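PDB 4DH4: MIF from Toxoplasma gondii, which belongs to the macrophage migration inhibitory factor family of small alpha/beta proteins, which assemble as trimers with helices packed on beta-sheets. Local coordinates for residues K21-A26 with A78-A83; I60-I65 with I95-T100. One frame throughout, in Å; residues are numbered along the deposited sequence. Where two conformers were deposited one is given.

Interaction 1: K21-A26 with A78-A83; sequences KDAEKA and AALSAA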
loop_
_atom_site.group_PDB
_atom_site.type_symbol
_atom_site.label_atom_id
_atom_site.label_comp_id
_atom_site.label_asym_id
_atom_site.label_seq_id
_atom_site.Cartn_x
_atom_site.Cartn_y
_atom_site.Cartn_z
ATOM N N LYS A 21 6.369 -5.932 -17.516
ATOM C CA LYS A 21 6.861 -5.311 -18.747
ATOM C C LYS A 21 5.768 -4.533 -19.471
ATOM O O LYS A 21 6.019 -3.441 -19.978
ATOM C CB LYS A 21 7.468 -6.356 -19.683
ATOM C CG LYS A 21 8.817 -6.833 -19.230
ATOM C CD LYS A 21 9.392 -7.837 -20.206
ATOM C CE LYS A 21 10.533 -8.617 -19.574
ATOM N NZ LYS A 21 11.655 -7.747 -19.163
ATOM N N ASP A 22 4.565 -5.103 -19.530
ATOM C CA ASP A 22 3.413 -4.416 -20.112
ATOM C C ASP A 22 3.074 -3.182 -19.278
ATOM O O ASP A 22 2.803 -2.114 -19.825
ATOM C CB ASP A 22 2.197 -5.345 -20.183
ATOM C CG ASP A 22 2.241 -6.300 -21.376
ATOM O OD1 ASP A 22 1.365 -7.188 -21.447
ATOM O OD2 ASP A 22 3.135 -6.165 -22.243
ATOM N N ALA A 23 3.093 -3.344 -17.957
ATOM C CA ALA A 23 2.739 -2.270 -17.025
ATOM C C ALA A 23 3.685 -1.067 -17.135
ATOM O O ALA A 23 3.230 0.079 -17.243
ATOM C CB ALA A 23 2.710 -2.798 -15.602
ATOM N N GLU A 24 4.992 -1.324 -17.103
ATOM C CA GLU A 24 5.972 -0.243 -17.144
ATOM C C GLU A 24 5.877 0.591 -18.430
ATOM O O GLU A 24 5.990 1.821 -18.381
ATOM C CB GLU A 24 7.397 -0.762 -16.885
ATOM C CG GLU A 24 7.954 -1.661 -17.971
ATOM C CD GLU A 24 9.233 -2.375 -17.575
ATOM O OE1 GLU A 24 9.507 -2.529 -16.365
ATOM O OE2 GLU A 24 9.970 -2.787 -18.497
ATOM N N LYS A 25 5.654 -0.082 -19.560
ATOM C CA LYS A 25 5.520 0.582 -20.855
ATOM C C LYS A 25 4.291 1.488 -20.885
ATOM O O LYS A 25 4.372 2.630 -21.332
ATOM C CB LYS A 25 5.435 -0.452 -21.985
ATOM C CG LYS A 25 5.316 0.157 -23.380
ATOM C CD LYS A 25 4.722 -0.831 -24.367
ATOM C CE LYS A 25 4.420 -0.160 -25.697
ATOM N NZ LYS A 25 3.554 -1.023 -26.542
ATOM N N ALA A 26 3.162 0.964 -20.406
ATOM C CA ALA A 26 1.888 1.689 -20.411
ATOM C C ALA A 26 1.929 2.935 -19.522
ATOM O O ALA A 26 1.376 3.980 -19.877
ATOM C CB ALA A 26 0.759 0.773 -19.979
ATOM N N ALA A 78 -7.173 1.515 -18.350
ATOM C CA ALA A 78 -7.563 0.679 -19.492
ATOM C C ALA A 78 -6.450 -0.304 -19.843
ATOM O O ALA A 78 -6.694 -1.489 -20.056
ATOM C CB ALA A 78 -7.898 1.552 -20.695
ATOM N N ALA A 79 -5.222 0.197 -19.869
ATOM C CA ALA A 79 -4.070 -0.594 -20.257
ATOM C C ALA A 79 -3.681 -1.604 -19.181
ATOM O O ALA A 79 -3.328 -2.743 -19.494
ATOM C CB ALA A 79 -2.904 0.316 -20.587
ATOM N N LEU A 80 -3.742 -1.182 -17.918
ATOM C CA LEU A 80 -3.370 -2.035 -16.792
ATOM C C LEU A 80 -4.389 -3.140 -16.527
ATOM O O LEU A 80 -4.007 -4.291 -16.302
ATOM C CB LEU A 80 -3.132 -1.195 -15.528
ATOM C CG LEU A 80 -1.709 -0.708 -15.206
ATOM C CD1 LEU A 80 -0.808 -0.500 -16.413
ATOM C CD2 LEU A 80 -1.741 0.534 -14.323
ATOM N N SER A 81 -5.671 -2.781 -16.541
ATOM C CA SER A 81 -6.750 -3.749 -16.382
ATOM C C SER A 81 -6.655 -4.825 -17.458
ATOM O O SER A 81 -6.755 -6.019 -17.163
ATOM C CB SER A 81 -8.116 -3.064 -16.460
ATOM O OG SER A 81 -8.395 -2.365 -15.267
ATOM N N ALA A 82 -6.434 -4.385 -18.696
ATOM C CA ALA A 82 -6.366 -5.288 -19.855
ATOM C C ALA A 82 -5.187 -6.262 -19.726
ATOM O O ALA A 82 -5.318 -7.445 -20.040
ATOM C CB ALA A 82 -6.287 -4.498 -21.157
ATOM N N ALA A 83 -4.056 -5.763 -19.229
ATOM C CA ALA A 83 -2.854 -6.574 -19.015
ATOM C C ALA A 83 -3.052 -7.621 -17.918
ATOM O O ALA A 83 -2.603 -8.763 -18.049
ATOM C CB ALA A 83 -1.665 -5.677 -18.694
#

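Interaction 2: I60-I65 with I95-T100; sequences IRVASI and IYTTFT. With SO4 (sulfate ion), chain B; SO4 (sulfate ion), chain C.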
loop_
_atom_site.group_PDB
_atom_site.type_symbol
_atom_site.label_atom_id
_atom_site.label_comp_id
_atom_site.label_asym_id
_atom_site.label_seq_id
_atom_site.Cartn_x
_atom_site.Cartn_y
_atom_site.Cartn_z
ATOM N N ILE A 60 -4.847 -2.014 -8.102
ATOM C CA ILE A 60 -3.524 -1.511 -8.405
ATOM C C ILE A 60 -3.430 -0.043 -8.010
ATOM O O ILE A 60 -4.378 0.730 -8.184
ATOM C CB ILE A 60 -3.064 -1.820 -9.884
ATOM C CG1 ILE A 60 -3.264 -0.637 -10.826
ATOM C CG2 ILE A 60 -3.713 -3.098 -10.443
ATOM C CD1 ILE A 60 -2.083 0.283 -10.878
ATOM N N ARG A 61 -2.283 0.317 -7.454
ATOM C CA ARG A 61 -2.026 1.678 -6.994
ATOM C C ARG A 61 -1.015 2.323 -7.912
ATOM O O ARG A 61 0.095 1.802 -8.070
ATOM C CB ARG A 61 -1.474 1.679 -5.560
ATOM C CG ARG A 61 -2.372 1.043 -4.507
ATOM C CD ARG A 61 -1.883 1.411 -3.104
ATOM N NE ARG A 61 -2.087 2.835 -2.835
ATOM C CZ ARG A 61 -1.112 3.718 -2.638
ATOM N NH1 ARG A 61 0.164 3.332 -2.647
ATOM N NH2 ARG A 61 -1.417 4.988 -2.415
ATOM N N VAL A 62 -1.378 3.443 -8.532
ATOM C CA VAL A 62 -0.417 4.183 -9.354
ATOM C C VAL A 62 -0.219 5.627 -8.885
ATOM O O VAL A 62 -1.182 6.351 -8.637
ATOM C CB VAL A 62 -0.682 4.052 -10.908
ATOM C CG1 VAL A 62 -2.085 3.561 -11.205
ATOM C CG2 VAL A 62 -0.335 5.337 -11.675
ATOM N N ALA A 63 1.049 6.008 -8.755
ATOM C CA ALA A 63 1.455 7.325 -8.235
ATOM C C ALA A 63 2.426 7.987 -9.197
ATOM O O ALA A 63 3.240 7.316 -9.827
ATOM C CB ALA A 63 2.121 7.177 -6.865
ATOM N N SER A 64 2.343 9.309 -9.300
ATOM C CA SER A 64 3.244 10.052 -10.159
ATOM C C SER A 64 3.395 11.465 -9.624
ATOM O O SER A 64 2.501 11.979 -8.941
ATOM C CB SER A 64 2.702 10.096 -11.596
ATOM O OG SER A 64 3.631 10.743 -12.458
ATOM N N ILE A 65 4.526 12.086 -9.940
ATOM C CA ILE A 65 4.718 13.510 -9.671
ATOM C C ILE A 65 4.111 14.246 -10.853
ATOM O O ILE A 65 4.723 14.353 -11.918
ATOM C CB ILE A 65 6.203 13.883 -9.505
ATOM C CG1 ILE A 65 6.845 13.037 -8.400
ATOM C CG2 ILE A 65 6.348 15.394 -9.203
ATOM C CD1 ILE A 65 8.377 13.006 -8.461
ATOM N N ILE A 95 -11.257 -5.147 -11.448
ATOM C CA ILE A 95 -9.987 -4.509 -11.119
ATOM C C ILE A 95 -10.206 -3.042 -10.803
ATOM O O ILE A 95 -10.763 -2.299 -11.629
ATOM C CB ILE A 95 -8.967 -4.652 -12.276
ATOM C CG1 ILE A 95 -8.706 -6.131 -12.554
ATOM C CG2 ILE A 95 -7.650 -3.903 -11.955
ATOM C CD1 ILE A 95 -7.965 -6.388 -13.845
ATOM N N TYR A 96 -9.803 -2.646 -9.593
ATOM C CA TYR A 96 -9.787 -1.237 -9.202
ATOM C C TYR A 96 -8.387 -0.688 -9.383
ATOM O O TYR A 96 -7.416 -1.287 -8.913
ATOM C CB TYR A 96 -10.176 -1.048 -7.735
ATOM C CG TYR A 96 -11.656 -0.865 -7.428
ATOM C CD1 TYR A 96 -12.587 -0.547 -8.433
ATOM C CD2 TYR A 96 -12.114 -0.965 -6.106
ATOM C CE1 TYR A 96 -13.946 -0.373 -8.124
ATOM C CE2 TYR A 96 -13.460 -0.785 -5.790
ATOM C CZ TYR A 96 -14.368 -0.486 -6.803
ATOM O OH TYR A 96 -15.704 -0.304 -6.493
ATOM N N THR A 97 -8.285 0.453 -10.056
ATOM C CA THR A 97 -7.025 1.188 -10.147
ATOM C C THR A 97 -7.248 2.566 -9.529
ATOM O O THR A 97 -8.185 3.266 -9.914
ATOM C CB THR A 97 -6.542 1.332 -11.611
ATOM O OG1 THR A 97 -6.448 0.042 -12.230
ATOM C CG2 THR A 97 -5.173 1.988 -11.652
ATOM N N THR A 98 -6.415 2.931 -8.556
ATOM C CA THR A 98 -6.504 4.265 -7.942
ATOM C C THR A 98 -5.212 5.036 -8.141
ATOM O O THR A 98 -4.120 4.448 -8.192
ATOM C CB THR A 98 -6.899 4.219 -6.440
ATOM O OG1 THR A 98 -5.850 3.619 -5.669
ATOM C CG2 THR A 98 -8.196 3.441 -6.240
ATOM N N PHE A 99 -5.352 6.354 -8.243
ATOM C CA PHE A 99 -4.276 7.240 -8.665
ATOM C C PHE A 99 -3.978 8.277 -7.600
ATOM O O PHE A 99 -4.894 8.797 -6.948
ATOM C CB PHE A 99 -4.645 7.905 -9.992
ATOM C CG PHE A 99 -4.839 6.922 -11.114
ATOM C CD1 PHE A 99 -3.799 6.651 -12.008
ATOM C CD2 PHE A 99 -6.045 6.239 -11.262
ATOM C CE1 PHE A 99 -3.962 5.719 -13.032
ATOM C CE2 PHE A 99 -6.213 5.290 -12.294
ATOM C CZ PHE A 99 -5.173 5.043 -13.170
ATOM N N THR A 100 -2.692 8.570 -7.425
ATOM C CA THR A 100 -2.248 9.533 -6.420
ATOM C C THR A 100 -1.240 10.494 -7.034
ATOM O O THR A 100 -0.224 10.064 -7.595
ATOM C CB THR A 100 -1.631 8.812 -5.193
ATOM O OG1 THR A 100 -2.601 7.918 -4.621
ATOM C CG2 THR A 100 -1.189 9.820 -4.136
HETATM S S SO4 B . -5.305 4.785 -2.506
HETATM O O1 SO4 B . -6.569 4.518 -3.193
HETATM O O2 SO4 B . -4.639 3.510 -2.283
HETATM O O3 SO4 B . -4.513 5.658 -3.350
HETATM O O4 SO4 B . -5.618 5.421 -1.226
HETATM S S SO4 C . 2.100 6.822 -2.522
HETATM O O1 SO4 C . 3.273 7.222 -3.301
HETATM O O2 SO4 C . 2.198 5.393 -2.267
HETATM O O3 SO4 C . 2.104 7.584 -1.288
HETATM O O4 SO4 C . 0.911 7.113 -3.324
HETATM O O HOH W 1 -5.951 0.840 -5.952
#

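Interaction 1: K21-A26 with A78-A83
L80 enters the groove between two antiparallel helices by laying its CD1 methyl over the backbone of A23, with CD1 4.0 Å from A23 CA, while the same methyl reaches A26 CB at 4.1 Å. Its torsions lie away from the staggered values (chi1 -93°, chi2 28°), a somewhat strained setting that brings CD1 over to the facing helix even though the CB itself does not aim there. A26, in turn, fits against two residues at once: its CB lies 3.7 Å from A79 CB, the two methyls meeting at a slant, and it also touches the CD1 of L80. Alanines line much of the interface; the segment axes are 9.6 Å apart at closest approach and run almost exactly opposite, at 174°. These are helices 13-31 and 70-88, which lie next to each other over the four-stranded sheet of the MIF fold. Further along the groove A83 faces D22, their CB atoms 4.2 Å apart, so the aspartate meets its neighbour through its methylene. The carboxylate has other business: OD1 forms a salt bridge with R86 and a hydrogen bond with H87, both farther along the partner helix. On the side of its helix turned away from this contact, E24 forms a salt bridge with R49 of the third subunit.

Interaction 2: I60-I65 with I95-T100
R61 and T98 are bridge partners on neighbouring parallel strands, and their side chains rise from the same face of the sheet to meet one sulfate. The arginine chain bends at chi3 (69°), bringing its guanidinium edge-on to two sulfates that both lie in its plane. R61 NE donates to O2 of the chain B sulfate at 2.7 Å, while R61 NH1 makes a nearly straight bond, 176° at the hydrogen, to O2 of the chain C sulfate at 2.9 Å. T98 OG1 gives its proton to O1 of the chain B sulfate, 2.7 Å away, and accepts one from a water that also donates to I60 O. T100 stands on this face too, its OG1 3.2 Å from O3 of the chain B sulfate. On the other face V62 and F99 lie alongside each other, pointing the same way, and I60 pairs likewise with T97; how tightly they pack is uncertain, since I60 and V62 were each modelled in two conformers. Five backbone bonds join the strands, among them V62 N to T98 O at 2.9 Å. Two neighbouring parallel strands linked through helix 70-88 make a classic beta-alpha-beta crossover.

In the fold
Helix 70-88 ties the two contacts together: it supplies one side of interaction 1 and connects the two strands of interaction 2, whose centre lies about 12 Å from that of the first. L80 is shared between them, for while one methyl serves the helix pair, its CD2 comes 3.5 Å from CD1 of I60 in one of that residue's two conformers. Beside it S81 O is 3.6 Å from I95 CD1. Helix 70-88 thus covers the I60 face of these two strands, whereas the R61 face turns to the sulfates, which R61 residues of the other two subunits also bind. Strand 95-102 pairs with a strand of the second subunit, carrying the sheet across the trimer interface.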